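PDB 3BD1: Cro protein from Xylella fastidiosa, which probably acts as a prophage transcription repressor that binds operator DNA through a helix-turn-helix motif. Local coordinates for residues A[13-18]-A[23-28]; A[1-6]-A[51-56]. All coordinates share one frame; numbering follows the deposited sequence.

Contact 1 forms the helix-turn-helix, in which helix 14-21 meets helix 25-34. Contact 2 sets the start of helix 3-11 against the chain that leads into helix 55-58, and so draws the N-terminal end and the C-terminal part of the all-helical domain together. The two contacts lie on opposite sides of the centre of the chain. The centres of contact 1 and contact 2 are about 15 Å apart. The nearest atoms of contact 1 and contact 2 are about 5 Å apart and do not touch. Helix 3-11 links them: its first residues belong to contact 2, while Ile8 packs on Val14, Leu17 and Ile28 of contact 1. Glycerol, probably from the crystallisation liquor, lies about 3 Å from the Gln25 side chain in contact 1. Ile6 in contact 2 also has glycerol about 3 Å from its side chain.

Contact 1: residues A[13-18]-A[23-28]; sequences SVSALA and VRQSAI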
loop_
_atom_site.group_PDB
_atom_site.type_symbol
_atom_site.label_atom_id
_atom_site.label_comp_id
_atom_site.label_asym_id
_atom_site.label_seq_id
_atom_site.Cartn_x
_atom_site.Cartn_y
_atom_site.Cartn_z
ATOM N N SER A 13 -2.865 -0.817 4.355
ATOM C CA SER A 13 -3.275 0.283 3.505
ATOM C C SER A 13 -2.761 1.600 4.056
ATOM O O SER A 13 -2.403 1.717 5.225
ATOM C CB SER A 13 -4.798 0.363 3.422
ATOM O OG SER A 13 -5.370 0.737 4.660
ATOM N N VAL A 14 -2.746 2.614 3.197
ATOM C CA VAL A 14 -2.401 3.960 3.636
ATOM C C VAL A 14 -3.396 4.398 4.716
ATOM O O VAL A 14 -2.999 5.020 5.693
ATOM C CB VAL A 14 -2.342 4.931 2.429
ATOM C CG1 VAL A 14 -2.202 6.382 2.922
ATOM C CG2 VAL A 14 -1.228 4.521 1.473
ATOM N N SER A 15 -4.678 4.096 4.538
ATOM C CA SER A 15 -5.670 4.463 5.546
ATOM C C SER A 15 -5.351 3.889 6.929
ATOM O O SER A 15 -5.450 4.593 7.942
ATOM C CB SER A 15 -7.041 3.934 5.152
ATOM O OG SER A 15 -8.009 4.353 6.100
ATOM N N ALA A 16 -5.008 2.604 6.960
ATOM C CA ALA A 16 -4.725 1.924 8.220
ATOM C C ALA A 16 -3.461 2.493 8.867
ATOM O O ALA A 16 -3.416 2.707 10.078
ATOM C CB ALA A 16 -4.650 0.424 8.030
ATOM N N LEU A 17 -2.438 2.749 8.047
ATOM C CA LEU A 17 -1.214 3.323 8.612
ATOM C C LEU A 17 -1.489 4.730 9.152
ATOM O O LEU A 17 -1.058 5.081 10.250
ATOM C CB LEU A 17 -0.089 3.337 7.580
ATOM C CG LEU A 17 1.247 3.823 8.122
ATOM C CD1 LEU A 17 1.808 3.009 9.300
ATOM C CD2 LEU A 17 2.277 3.937 6.996
ATOM N N ALA A 18 -2.208 5.523 8.366
ATOM C CA ALA A 18 -2.558 6.880 8.781
ATOM C C ALA A 18 -3.308 6.838 10.117
ATOM O O ALA A 18 -3.003 7.607 11.029
ATOM C CB ALA A 18 -3.353 7.557 7.687
ATOM N N VAL A 23 -2.549 10.508 11.746
ATOM C CA VAL A 23 -2.312 11.520 10.719
ATOM C C VAL A 23 -3.303 11.340 9.574
ATOM O O VAL A 23 -3.998 10.321 9.479
ATOM C CB VAL A 23 -0.859 11.479 10.171
ATOM C CG1 VAL A 23 0.095 11.721 11.340
ATOM C CG2 VAL A 23 -0.565 10.182 9.374
ATOM N N ARG A 24 -3.344 12.336 8.691
ATOM C CA ARG A 24 -4.160 12.245 7.485
ATOM C C ARG A 24 -3.444 11.376 6.451
ATOM O O ARG A 24 -2.215 11.316 6.409
ATOM C CB ARG A 24 -4.405 13.648 6.915
ATOM C CG ARG A 24 -5.020 14.616 7.925
ATOM C CD ARG A 24 -6.530 14.705 7.789
ATOM N NE ARG A 24 -6.937 15.776 6.884
ATOM C CZ ARG A 24 -7.017 17.065 7.208
ATOM N NH1 ARG A 24 -6.716 17.490 8.428
ATOM N NH2 ARG A 24 -7.400 17.944 6.294
ATOM N N GLN A 25 -4.227 10.696 5.619
ATOM C CA GLN A 25 -3.662 9.921 4.524
ATOM C C GLN A 25 -2.755 10.763 3.643
ATOM O O GLN A 25 -1.727 10.287 3.161
ATOM C CB GLN A 25 -4.736 9.292 3.642
ATOM C CG GLN A 25 -5.497 8.174 4.326
ATOM C CD GLN A 25 -6.327 7.426 3.309
ATOM O OE1 GLN A 25 -5.828 7.032 2.256
ATOM N NE2 GLN A 25 -7.592 7.224 3.622
ATOM N N SER A 26 -3.162 12.012 3.447
ATOM C CA SER A 26 -2.363 12.911 2.633
ATOM C C SER A 26 -0.966 13.092 3.199
ATOM O O SER A 26 -0.022 13.283 2.440
ATOM C CB SER A 26 -3.053 14.270 2.429
ATOM O OG SER A 26 -3.297 14.919 3.665
ATOM N N ALA A 27 -0.822 13.036 4.524
ATOM C CA ALA A 27 0.504 13.135 5.134
ATOM C C ALA A 27 1.381 11.950 4.728
ATOM O O ALA A 27 2.533 12.129 4.314
ATOM C CB ALA A 27 0.424 13.284 6.632
ATOM N N ILE A 28 0.832 10.742 4.837
ATOM C CA ILE A 28 1.574 9.553 4.408
ATOM C C ILE A 28 1.981 9.670 2.931
ATOM O O ILE A 28 3.119 9.386 2.569
ATOM C CB ILE A 28 0.761 8.225 4.573
ATOM C CG1 ILE A 28 0.183 8.015 5.978
ATOM C CG2 ILE A 28 1.571 7.024 4.073
ATOM C CD1 ILE A 28 1.142 7.822 7.081
#
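Ile28 packs against Val14, Leu17 and Ala18 in the core of the helix-turn-helix. Helix 14-21 is its first helix. Helix 25-34 is the second, in the place of the recognition helix of Cro-like repressors. Different parts of Ile28 meet the three partners. Its CB lies 3.9 Å from Val14 CG1, and its CG1 lies 4.0 Å from Ala18 CB. Its CD1 reaches further, to 4.0 Å from Leu17 CD2. Val14 CG1 stands anti to its own backbone N (chi1 171°), which points this methyl between Ile28 and the Gln25 side chain. The extended Gln25 chain crosses Val14 at an angle and brings its amide over Ser15, with NE2 3.7 Å from Ser15 CB. That NE2 also makes a weak hydrogen bond to a bound glycerol.

The Ala18 methyl packs where the chain enters the second helix, with CB 3.4 Å from Val23 O in the preceding loop. One backbone hydrogen bond joins the two segments, from Val23 N to Ala18 O, at 3.0 Å and 164°. Ile8 of helix 3-11 touches Val14, Leu17 and Ile28 and extends the apolar core. The first helix is fixed at its start by Ser13, the N-cap, whose OG accepts from Ala16 N at 3.0 Å.

Contact 2: residues A[1-6]-A[51-56]; sequences MNAIDI and GAVICR
Val53 is the centre of this contact, and one of its methyls, CG1, does the touching. It meets Ile6 CG2 at 3.5 Å, tighter than usual for two carbons, and Ile6 CB at 3.6 Å. The same methyl is 3.5 Å from Ala3 O. It therefore rests on the first turn of helix 3-11, against the backbone of Ala3 as well as the side chain of Ile6. The Ala3 methyl adds a looser contact, with its CB 4.4 Å from Val53 CG1. In Val53, CG1 lies beside the backbone N (chi1 -63°) and anti to the carbonyl carbon, which turns it to the helix.

Ile6 uses its short branch. CG2 is anti to the backbone N, and it touches both Val53 and, at 4.0 Å, Ala52 O. No hydrogen bond crosses between the two segments. The contact is apolar packing plus methyl groups set against carbonyl oxygens.

The turn that receives Val53 is held by its own capping. Asn2 is the N-cap, and its OD1 accepts from Asp5 N at 3.0 Å. The N-H comes from above the carbonyl plane, 43° out of it. A backbone bond from Ile6 N to Asn2 O, also 3.0 Å, closes the first turn. Asp5 makes a salt bridge to Arg32 of helix 25-34.

Met1 of a third subunit packs on Ile6 and Ala52, so the contact also borders a subunit interface. Within the chain, Val53 also packs on Ile45 of helix 42-48, and Ala3 touches Leu58 of helix 55-58. The contact thus joins the start of helix 3-11 to the link between helices 42-48 and 55-58, and Ile4 of the same turn packs on Trp31 and Arg32 of helix 25-34.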
loop_
_atom_site.group_PDB
_atom_site.type_symbol
_atom_site.label_atom_id
_atom_site.label_comp_id
_atom_site.label_asym_id
_atom_site.label_seq_id
_atom_site.Cartn_x
_atom_site.Cartn_y
_atom_site.Cartn_z
ATOM N N MET A 1 15.039 -0.430 -1.624
ATOM C CA MET A 1 14.103 -0.755 -0.519
ATOM C C MET A 1 13.347 0.516 -0.177
ATOM O O MET A 1 13.997 1.587 -0.092
ATOM C CB MET A 1 14.935 -1.181 0.692
ATOM C CG MET A 1 14.320 -1.119 2.056
ATOM S SD MET A 1 15.634 -1.481 3.220
ATOM C CE MET A 1 14.668 -1.579 4.709
ATOM N N ASN A 2 12.034 0.358 0.043
ATOM C CA ASN A 2 11.212 1.500 0.380
ATOM C C ASN A 2 10.530 1.244 1.715
ATOM O O ASN A 2 9.505 0.576 1.784
ATOM C CB ASN A 2 10.206 1.804 -0.718
ATOM C CG ASN A 2 9.481 3.127 -0.514
ATOM O OD1 ASN A 2 8.992 3.404 0.570
ATOM N ND2 ASN A 2 9.383 3.949 -1.562
ATOM N N ALA A 3 11.141 1.783 2.764
ATOM C CA ALA A 3 10.678 1.510 4.118
ATOM C C ALA A 3 9.236 1.970 4.316
ATOM O O ALA A 3 8.461 1.351 5.060
ATOM C CB ALA A 3 11.608 2.211 5.120
ATOM N N ILE A 4 8.875 3.076 3.682
ATOM C CA ILE A 4 7.512 3.577 3.837
ATOM C C ILE A 4 6.496 2.601 3.254
ATOM O O ILE A 4 5.430 2.371 3.835
ATOM C CB ILE A 4 7.308 4.980 3.223
ATOM C CG1 ILE A 4 8.160 6.022 3.955
ATOM C CG2 ILE A 4 5.821 5.362 3.240
ATOM C CD1 ILE A 4 8.310 7.413 3.317
ATOM N N ASP A 5 6.828 2.024 2.109
ATOM C CA ASP A 5 5.971 1.022 1.503
ATOM C C ASP A 5 5.884 -0.249 2.334
ATOM O O ASP A 5 4.810 -0.839 2.443
ATOM C CB ASP A 5 6.446 0.693 0.099
ATOM C CG ASP A 5 6.180 1.814 -0.870
ATOM O OD1 ASP A 5 5.271 2.641 -0.668
ATOM O OD2 ASP A 5 6.893 1.898 -1.883
ATOM N N ILE A 6 6.993 -0.672 2.938
ATOM C CA ILE A 6 6.937 -1.829 3.832
ATOM C C ILE A 6 5.987 -1.518 4.982
ATOM O O ILE A 6 5.194 -2.387 5.368
ATOM C CB ILE A 6 8.327 -2.209 4.368
ATOM C CG1 ILE A 6 9.260 -2.602 3.209
ATOM C CG2 ILE A 6 8.257 -3.320 5.408
ATOM C CD1 ILE A 6 10.720 -2.821 3.586
ATOM N N GLY A 51 7.769 -3.487 14.403
ATOM C CA GLY A 51 9.168 -3.641 14.047
ATOM C C GLY A 51 9.439 -4.154 12.635
ATOM O O GLY A 51 10.603 -4.483 12.305
ATOM N N ALA A 52 8.417 -4.200 11.782
ATOM C CA ALA A 52 8.601 -4.621 10.386
ATOM C C ALA A 52 9.510 -3.616 9.688
ATOM O O ALA A 52 10.238 -4.007 8.786
ATOM C CB ALA A 52 7.296 -4.684 9.641
ATOM N N VAL A 53 9.468 -2.369 10.139
ATOM C CA VAL A 53 10.495 -1.386 9.795
ATOM C C VAL A 53 10.982 -0.802 11.088
ATOM O O VAL A 53 10.258 -0.729 12.090
ATOM C CB VAL A 53 9.987 -0.299 8.874
ATOM C CG1 VAL A 53 9.545 -0.905 7.535
ATOM C CG2 VAL A 53 8.928 0.528 9.473
ATOM N N ILE A 54 12.245 -0.399 11.072
ATOM C CA ILE A 54 12.877 0.229 12.217
ATOM C C ILE A 54 13.335 1.627 11.877
ATOM O O ILE A 54 13.453 2.007 10.723
ATOM C CB ILE A 54 14.011 -0.619 12.813
ATOM C CG1 ILE A 54 15.161 -0.776 11.822
ATOM C CG2 ILE A 54 13.453 -1.970 13.261
ATOM C CD1 ILE A 54 16.388 -1.370 12.484
ATOM N N CYS A 55 13.607 2.409 12.920
ATOM C CA CYS A 55 13.938 3.817 12.774
ATOM C C CYS A 55 15.095 4.031 11.784
ATOM O O CYS A 55 15.025 4.922 10.954
ATOM C CB CYS A 55 14.324 4.423 14.141
ATOM S SG CYS A 55 12.894 4.614 15.220
ATOM N N ARG A 56 16.135 3.211 11.859
ATOM C CA ARG A 56 17.318 3.380 10.992
ATOM C C ARG A 56 16.982 3.144 9.531
ATOM O O ARG A 56 17.640 3.700 8.653
ATOM C CB ARG A 56 18.403 2.421 11.471
ATOM C CG ARG A 56 19.625 2.240 10.645
ATOM C CD ARG A 56 20.488 3.468 10.644
ATOM N NE ARG A 56 21.612 3.230 9.731
ATOM C CZ ARG A 56 22.774 3.868 9.781
ATOM N NH1 ARG A 56 22.988 4.808 10.691
ATOM N NH2 ARG A 56 23.721 3.571 8.899
#